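Local coordinates for FBP protein (Leishmania major, PDB 5OEZ) that probably hydrolyses fructose 1,6-bisphosphate to fructose 6-phosphate and phosphate, a step of gluconeogenesis, as a magnesium-dependent homotetramer, at residues L279-Y283 with E284-M288; V180-G184 with H185-G189; L73-I76 with S77-F81. All blocks are in the same frame, centred on the assembly; numbering follows the deposited sequence.

Interaction 1: residues L279-Y283 with E284-M288; sequences LRLLY and EAAPM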
loop_
_atom_site.group_PDB
_atom_site.type_symbol
_atom_site.label_atom_id
_atom_site.label_comp_id
_atom_site.label_asym_id
_atom_site.label_seq_id
_atom_site.Cartn_x
_atom_site.Cartn_y
_atom_site.Cartn_z
ATOM N N LEU C 279 0.852 -15.329 32.823
ATOM C CA LEU C 279 1.601 -15.521 31.624
ATOM C C LEU C 279 2.268 -16.875 31.586
ATOM O O LEU C 279 2.779 -17.372 32.594
ATOM C CB LEU C 279 2.661 -14.436 31.460
ATOM C CG LEU C 279 2.223 -12.984 31.338
ATOM C CD1 LEU C 279 3.372 -12.152 30.797
ATOM C CD2 LEU C 279 0.980 -12.803 30.486
ATOM N N ARG C 280 2.232 -17.460 30.396
ATOM C CA ARG C 280 2.943 -18.690 30.104
ATOM C C ARG C 280 4.443 -18.411 29.964
ATOM O O ARG C 280 4.827 -17.462 29.292
ATOM C CB ARG C 280 2.397 -19.323 28.830
ATOM C CG ARG C 280 1.219 -20.219 29.117
ATOM C CD ARG C 280 0.528 -20.784 27.873
ATOM N NE ARG C 280 -0.977 -20.679 27.922
ATOM C CZ ARG C 280 -1.692 -19.553 27.769
ATOM N NH1 ARG C 280 -1.082 -18.400 27.566
ATOM N NH2 ARG C 280 -3.034 -19.560 27.830
ATOM N N LEU C 281 5.251 -19.219 30.638
ATOM C CA LEU C 281 6.708 -19.072 30.663
ATOM C C LEU C 281 7.383 -19.192 29.295
ATOM O O LEU C 281 8.088 -18.284 28.877
ATOM C CB LEU C 281 7.311 -20.118 31.601
ATOM C CG LEU C 281 8.822 -20.099 31.794
ATOM C CD1 LEU C 281 9.255 -18.802 32.436
ATOM C CD2 LEU C 281 9.239 -21.269 32.646
ATOM N N LEU C 282 7.146 -20.296 28.598
ATOM C CA LEU C 282 7.820 -20.560 27.329
ATOM C C LEU C 282 7.425 -19.631 26.190
ATOM O O LEU C 282 8.281 -19.181 25.422
ATOM C CB LEU C 282 7.545 -21.980 26.855
ATOM C CG LEU C 282 8.463 -23.080 27.373
ATOM C CD1 LEU C 282 8.114 -24.398 26.700
ATOM C CD2 LEU C 282 9.940 -22.778 27.150
ATOM N N TYR C 283 6.129 -19.375 26.081
ATOM C CA TYR C 283 5.583 -18.686 24.931
ATOM C C TYR C 283 5.641 -17.153 25.027
ATOM O O TYR C 283 5.694 -16.491 23.996
ATOM C CB TYR C 283 4.143 -19.131 24.704
ATOM C CG TYR C 283 3.975 -20.624 24.579
ATOM C CD1 TYR C 283 4.234 -21.285 23.376
ATOM C CD2 TYR C 283 3.533 -21.374 25.644
ATOM C CE1 TYR C 283 4.062 -22.661 23.266
ATOM C CE2 TYR C 283 3.362 -22.742 25.539
ATOM C CZ TYR C 283 3.628 -23.378 24.346
ATOM O OH TYR C 283 3.452 -24.730 24.261
ATOM N N GLU C 284 5.615 -16.608 26.251
ATOM C CA GLU C 284 5.468 -15.165 26.504
ATOM C C GLU C 284 6.501 -14.623 27.489
ATOM O O GLU C 284 7.264 -13.727 27.141
ATOM C CB GLU C 284 4.064 -14.840 27.049
ATOM C CG GLU C 284 2.920 -15.262 26.133
ATOM C CD GLU C 284 1.549 -15.263 26.809
ATOM O OE1 GLU C 284 1.449 -15.449 28.045
ATOM O OE2 GLU C 284 0.544 -15.094 26.085
ATOM N N ALA C 285 6.503 -15.123 28.724
ATOM C CA ALA C 285 7.317 -14.504 29.778
ATOM C C ALA C 285 8.840 -14.622 29.552
ATOM O O ALA C 285 9.553 -13.636 29.679
ATOM C CB ALA C 285 6.928 -15.057 31.143
ATOM N N ALA C 286 9.334 -15.806 29.222
ATOM C CA ALA C 286 10.790 -15.988 28.988
ATOM C C ALA C 286 11.336 -15.220 27.762
ATOM O O ALA C 286 12.345 -14.539 27.876
ATOM C CB ALA C 286 11.154 -17.469 28.910
ATOM N N PRO C 287 10.667 -15.297 26.603
ATOM C CA PRO C 287 11.083 -14.403 25.489
ATOM C C PRO C 287 11.104 -12.894 25.827
ATOM O O PRO C 287 12.097 -12.226 25.570
ATOM C CB PRO C 287 10.035 -14.675 24.418
ATOM C CG PRO C 287 9.560 -16.060 24.706
ATOM C CD PRO C 287 9.562 -16.179 26.190
ATOM N N MET C 288 10.033 -12.384 26.424
ATOM C CA MET C 288 10.012 -11.000 26.882
ATOM C C MET C 288 11.084 -10.697 27.921
ATOM O O MET C 288 11.668 -9.614 27.913
ATOM C CB MET C 288 8.630 -10.619 27.432
ATOM C CG MET C 288 7.509 -10.456 26.403
ATOM S SD MET C 288 7.792 -9.410 24.931
ATOM C CE MET C 288 9.121 -8.287 25.359
#

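Interaction 2: residues V180-G184 with H185-G189; sequences VLTSG and HGVDG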
loop_
_atom_site.group_PDB
_atom_site.type_symbol
_atom_site.label_atom_id
_atom_site.label_comp_id
_atom_site.label_asym_id
_atom_site.label_seq_id
_atom_site.Cartn_x
_atom_site.Cartn_y
_atom_site.Cartn_z
ATOM N N VAL C 180 10.936 -6.186 17.143
ATOM C CA VAL C 180 12.009 -5.972 18.107
ATOM C C VAL C 180 12.615 -7.338 18.385
ATOM O O VAL C 180 11.887 -8.302 18.594
ATOM C CB VAL C 180 11.437 -5.325 19.378
ATOM C CG1 VAL C 180 12.484 -5.174 20.470
ATOM C CG2 VAL C 180 10.842 -3.959 19.034
ATOM N N LEU C 181 13.935 -7.412 18.426
ATOM C CA LEU C 181 14.634 -8.676 18.342
ATOM C C LEU C 181 15.907 -8.643 19.165
ATOM O O LEU C 181 16.552 -7.589 19.253
ATOM C CB LEU C 181 14.991 -8.883 16.860
ATOM C CG LEU C 181 15.798 -10.099 16.422
ATOM C CD1 LEU C 181 15.059 -11.399 16.719
ATOM C CD2 LEU C 181 16.087 -9.985 14.941
ATOM N N THR C 182 16.296 -9.782 19.739
ATOM C CA THR C 182 17.630 -9.937 20.339
ATOM C C THR C 182 18.207 -11.297 19.975
ATOM O O THR C 182 17.456 -12.263 19.837
ATOM C CB THR C 182 17.634 -9.760 21.893
ATOM O OG1 THR C 182 18.983 -9.838 22.397
ATOM C CG2 THR C 182 16.792 -10.814 22.610
ATOM N N SER C 183 19.535 -11.358 19.857
ATOM C CA SER C 183 20.286 -12.623 19.725
ATOM C C SER C 183 21.374 -12.765 20.794
ATOM O O SER C 183 22.333 -13.493 20.591
ATOM C CB SER C 183 20.935 -12.717 18.330
ATOM O OG SER C 183 19.949 -13.027 17.372
ATOM N N GLY C 184 21.231 -12.076 21.923
ATOM C CA GLY C 184 22.216 -12.147 23.016
ATOM C C GLY C 184 23.207 -11.001 23.067
ATOM O O GLY C 184 24.033 -10.958 23.964
ATOM N N HIS C 185 23.098 -10.045 22.145
ATOM C CA HIS C 185 24.006 -8.898 22.093
ATOM C C HIS C 185 23.219 -7.584 21.969
ATOM O O HIS C 185 23.472 -6.773 21.091
ATOM C CB HIS C 185 25.003 -9.094 20.935
ATOM C CG HIS C 185 25.736 -10.397 21.010
ATOM N ND1 HIS C 185 25.360 -11.508 20.283
ATOM C CD2 HIS C 185 26.776 -10.789 21.780
ATOM C CE1 HIS C 185 26.161 -12.516 20.575
ATOM N NE2 HIS C 185 27.028 -12.108 21.483
ATOM N N GLY C 186 22.286 -7.380 22.893
ATOM C CA GLY C 186 21.460 -6.182 22.931
ATOM C C GLY C 186 20.186 -6.336 22.123
ATOM O O GLY C 186 19.878 -7.411 21.617
ATOM N N VAL C 187 19.442 -5.251 22.004
ATOM C CA VAL C 187 18.126 -5.278 21.378
ATOM C C VAL C 187 18.088 -4.267 20.234
ATOM O O VAL C 187 18.598 -3.151 20.372
ATOM C CB VAL C 187 17.048 -4.939 22.412
ATOM C CG1 VAL C 187 15.646 -4.936 21.800
ATOM C CG2 VAL C 187 17.104 -5.942 23.548
ATOM N N ASP C 188 17.477 -4.658 19.114
ATOM C CA ASP C 188 17.288 -3.760 17.972
ATOM C C ASP C 188 15.867 -3.778 17.490
ATOM O O ASP C 188 15.226 -4.827 17.449
ATOM C CB ASP C 188 18.240 -4.131 16.860
ATOM C CG ASP C 188 19.678 -4.033 17.302
ATOM O OD1 ASP C 188 20.202 -2.907 17.369
ATOM O OD2 ASP C 188 20.262 -5.083 17.641
ATOM N N GLY C 189 15.370 -2.594 17.144
ATOM C CA GLY C 189 14.006 -2.415 16.695
ATOM C C GLY C 189 13.944 -2.070 15.231
ATOM O O GLY C 189 14.699 -1.228 14.748
HETATM O O HOH W 1 21.168 -9.323 19.849
#

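Interaction 3: residues L73-I76 with S77-F81; sequences LDVI and SNIAF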
loop_
_atom_site.group_PDB
_atom_site.type_symbol
_atom_site.label_atom_id
_atom_site.label_comp_id
_atom_site.label_asym_id
_atom_site.label_seq_id
_atom_site.Cartn_x
_atom_site.Cartn_y
_atom_site.Cartn_z
ATOM N N LEU C 73 -8.822 -14.213 13.314
ATOM C CA LEU C 73 -7.449 -13.714 13.318
ATOM C C LEU C 73 -6.467 -14.644 14.025
ATOM O O LEU C 73 -5.334 -14.798 13.562
ATOM C CB LEU C 73 -7.396 -12.307 13.948
ATOM C CG LEU C 73 -7.441 -11.090 13.025
ATOM C CD1 LEU C 73 -6.032 -10.810 12.521
ATOM C CD2 LEU C 73 -8.385 -11.235 11.846
ATOM N N ASP C 74 -6.885 -15.217 15.155
ATOM C CA ASP C 74 -6.089 -16.225 15.892
ATOM C C ASP C 74 -5.746 -17.442 15.039
ATOM O O ASP C 74 -4.606 -17.899 15.027
ATOM C CB ASP C 74 -6.843 -16.728 17.128
ATOM C CG ASP C 74 -6.820 -15.743 18.277
ATOM O OD1 ASP C 74 -5.729 -15.215 18.596
ATOM O OD2 ASP C 74 -7.891 -15.518 18.885
ATOM N N VAL C 75 -6.745 -17.964 14.343
ATOM C CA VAL C 75 -6.577 -19.163 13.548
ATOM C C VAL C 75 -5.624 -18.884 12.387
ATOM O O VAL C 75 -4.674 -19.639 12.179
ATOM C CB VAL C 75 -7.937 -19.700 13.048
ATOM C CG1 VAL C 75 -7.759 -20.844 12.048
ATOM C CG2 VAL C 75 -8.778 -20.167 14.231
ATOM N N ILE C 76 -5.871 -17.786 11.671
ATOM C CA ILE C 76 -5.047 -17.372 10.531
ATOM C C ILE C 76 -3.600 -17.158 10.961
ATOM O O ILE C 76 -2.687 -17.643 10.303
ATOM C CB ILE C 76 -5.598 -16.075 9.875
ATOM C CG1 ILE C 76 -6.900 -16.361 9.131
ATOM C CG2 ILE C 76 -4.603 -15.468 8.888
ATOM C CD1 ILE C 76 -7.799 -15.151 9.017
ATOM N N SER C 77 -3.399 -16.402 12.042
ATOM C CA SER C 77 -2.050 -16.164 12.557
ATOM C C SER C 77 -1.310 -17.437 12.896
ATOM O O SER C 77 -0.129 -17.537 12.621
ATOM C CB SER C 77 -2.025 -15.245 13.768
ATOM O OG SER C 77 -2.757 -14.065 13.508
ATOM N N ASN C 78 -2.002 -18.406 13.483
ATOM C CA ASN C 78 -1.369 -19.663 13.851
ATOM C C ASN C 78 -0.951 -20.447 12.614
ATOM O O ASN C 78 0.190 -20.897 12.515
ATOM C CB ASN C 78 -2.305 -20.506 14.711
ATOM C CG ASN C 78 -1.595 -21.682 15.342
ATOM O OD1 ASN C 78 -0.517 -21.534 15.921
ATOM N ND2 ASN C 78 -2.172 -22.861 15.207
ATOM N N ILE C 79 -1.876 -20.575 11.672
ATOM C CA ILE C 79 -1.639 -21.237 10.389
ATOM C C ILE C 79 -0.417 -20.666 9.643
ATOM O O ILE C 79 0.390 -21.422 9.086
ATOM C CB ILE C 79 -2.890 -21.128 9.482
ATOM C CG1 ILE C 79 -3.993 -22.052 10.006
ATOM C CG2 ILE C 79 -2.576 -21.498 8.022
ATOM C CD1 ILE C 79 -5.364 -21.795 9.414
ATOM N N ALA C 80 -0.307 -19.338 9.634
ATOM C CA ALA C 80 0.768 -18.637 8.941
ATOM C C ALA C 80 2.122 -18.949 9.542
ATOM O O ALA C 80 3.023 -19.427 8.847
ATOM C CB ALA C 80 0.522 -17.140 8.976
ATOM N N PHE C 81 2.256 -18.714 10.842
ATOM C CA PHE C 81 3.505 -19.041 11.542
ATOM C C PHE C 81 3.950 -20.481 11.309
ATOM O O PHE C 81 5.117 -20.718 11.018
ATOM C CB PHE C 81 3.408 -18.770 13.035
ATOM C CG PHE C 81 3.928 -17.421 13.443
ATOM C CD1 PHE C 81 5.284 -17.207 13.564
ATOM C CD2 PHE C 81 3.055 -16.378 13.741
ATOM C CE1 PHE C 81 5.775 -15.967 13.949
ATOM C CE2 PHE C 81 3.532 -15.140 14.135
ATOM C CZ PHE C 81 4.897 -14.932 14.239
#

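Interaction 1: residues L279-Y283 with E284-M288
E284 folds back over the start of its own helix and meets L279 and R280. Its CG lies beside the backbone N (chi1 -58°), and the rest of the chain is extended, which carries the carboxylate back to the backbone of R280, ahead of the first turn. OE1 accepts the backbone N-H of R280, the N-cap residue, with N to OE1 at 3.2 Å. The donor comes from the anti side, 30° out of the carboxylate plane. L279 crosses E284 at about a right angle and brings its CD2 to 3.6 Å from OE1. The R280 chain bends at chi3 and sets NH1 3.9 Å from E284 OE1, a long salt bridge. The guanidinium is met at its edge, yet the two planes are 72° apart. The stronger partner of the R280 guanidinium is E97, which NH1 meets in a salt bridge.

The backbone turns widely here. R280 O accepts from A285 N at 2.9 Å, a pi-type bond, and from E284 N at 3.3 Å. L281 O takes A286 N. P287 has no N-H to give, and its CD sits 3.4 Å from L282 O, at a kink. L281 CD1 packs on A286 CB.

In another crystal of this protein E284 binds manganese, and E97 and D118 stand close by. The bond from R280 N, with the long salt bridge, probably steadies a metal ligand in an acidic cluster, and the arginine's charge probably offsets part of that cluster's.

Interaction 2: residues V180-G184 with H185-G189
T182 turns its hydroxyl trans to the backbone N (chi1 -176°), and this aims OG1 into the turn at G186. V180 and V187 both hold CG1 trans to N as well (175° and 179°). That brings the two CG1 methyls 3.4 Å apart, a close contact between side chains on one face of the sheet.

The T182 hydroxyl has two roles. OG1 donates to G186 O at 2.7 Å, approaching from above the carbonyl plane. It also accepts from G184 N at 3.2 Å, an almost straight bond that makes an ST turn. G186 O has a second donor, a water lying 2.9 Å away. The same water accepts from S183 N and from H185 N, so it ties both limbs of the loop together. G184 and G186 each have a positive phi, which suits glycine. The H185 ring lies with one face over G184 C, at the exposed end of the loop.

Below the loop, L181 and D188 form an antiparallel hydrogen-bonded pair. L181 N meets D188 O at 3.1 Å, and D188 N reaches L181 O at the same length, the second bond being the straighter. The D188 carboxylate looks elsewhere, to the backbone N of H205 and weakly to Y15.

T182 and V187 touch helix 281-294, and Q294 of that helix takes the N-H of G186. On the other face L181 packs on I16, and S183 touches F28. Both I16 and F28 bind AMP in another crystal of this protein. The arrangement is a beta hairpin between strands 177-182 and 187-193, closed by a short loop, in the large sheet beside the AMP site.

Interaction 3: residues L73-I76 with S77-F81
S77, which bonds to L73 across the contact, also sets its own carbonyl O in the plane of the F81 ring, at the edge. The F81 ring meets that of F117 on strand 113-121, with the planes at about 25°. The flat amide of N78 bonds outward, through OD1 to S96 and through ND2 to E99.

S77 OG lies beside its backbone N (chi1 -51°), which folds the hydroxyl back along the helix. OG donates to L73 O at 2.7 Å, and S77 N donates to the same oxygen at 2.9 Å. The two donors reach it from opposite faces of the carbonyl plane. This is the familiar bond of a helical serine to the carbonyl one turn earlier, added to the alpha-helical ladder. That ladder runs on through I79 N to V75 O at 3.0 Å and A80 N to I76 O.

On the outer side V75 and I79 lie side by side, CG1 of V75 3.7 Å from CD1 of I79. I79 also packs on T8 of the second subunit. D74 stands close to E98, and both bind manganese in another crystal of this protein.

How the interactions relate
Interaction 1 is the most central, its centre about 6 Å from the centre of the chain, and nearly all buried. Interaction 2 is buried along its strands, but its loop reaches the surface at H185. Interaction 3 lies furthest out and reaches another subunit. The three do not touch. Interactions 1 and 2 share a neighbour: the helix begun at 281 runs on to cover the hairpin through M290, I291 and Q294. Interactions 1 and 3 each hold a manganese ligand, from different domains. A side-chain carboxylate accepts at the helix start of 279-288, a threonine hydroxyl and a water fill the turn of 180-189, and a serine doubles a backbone bond in 73-81.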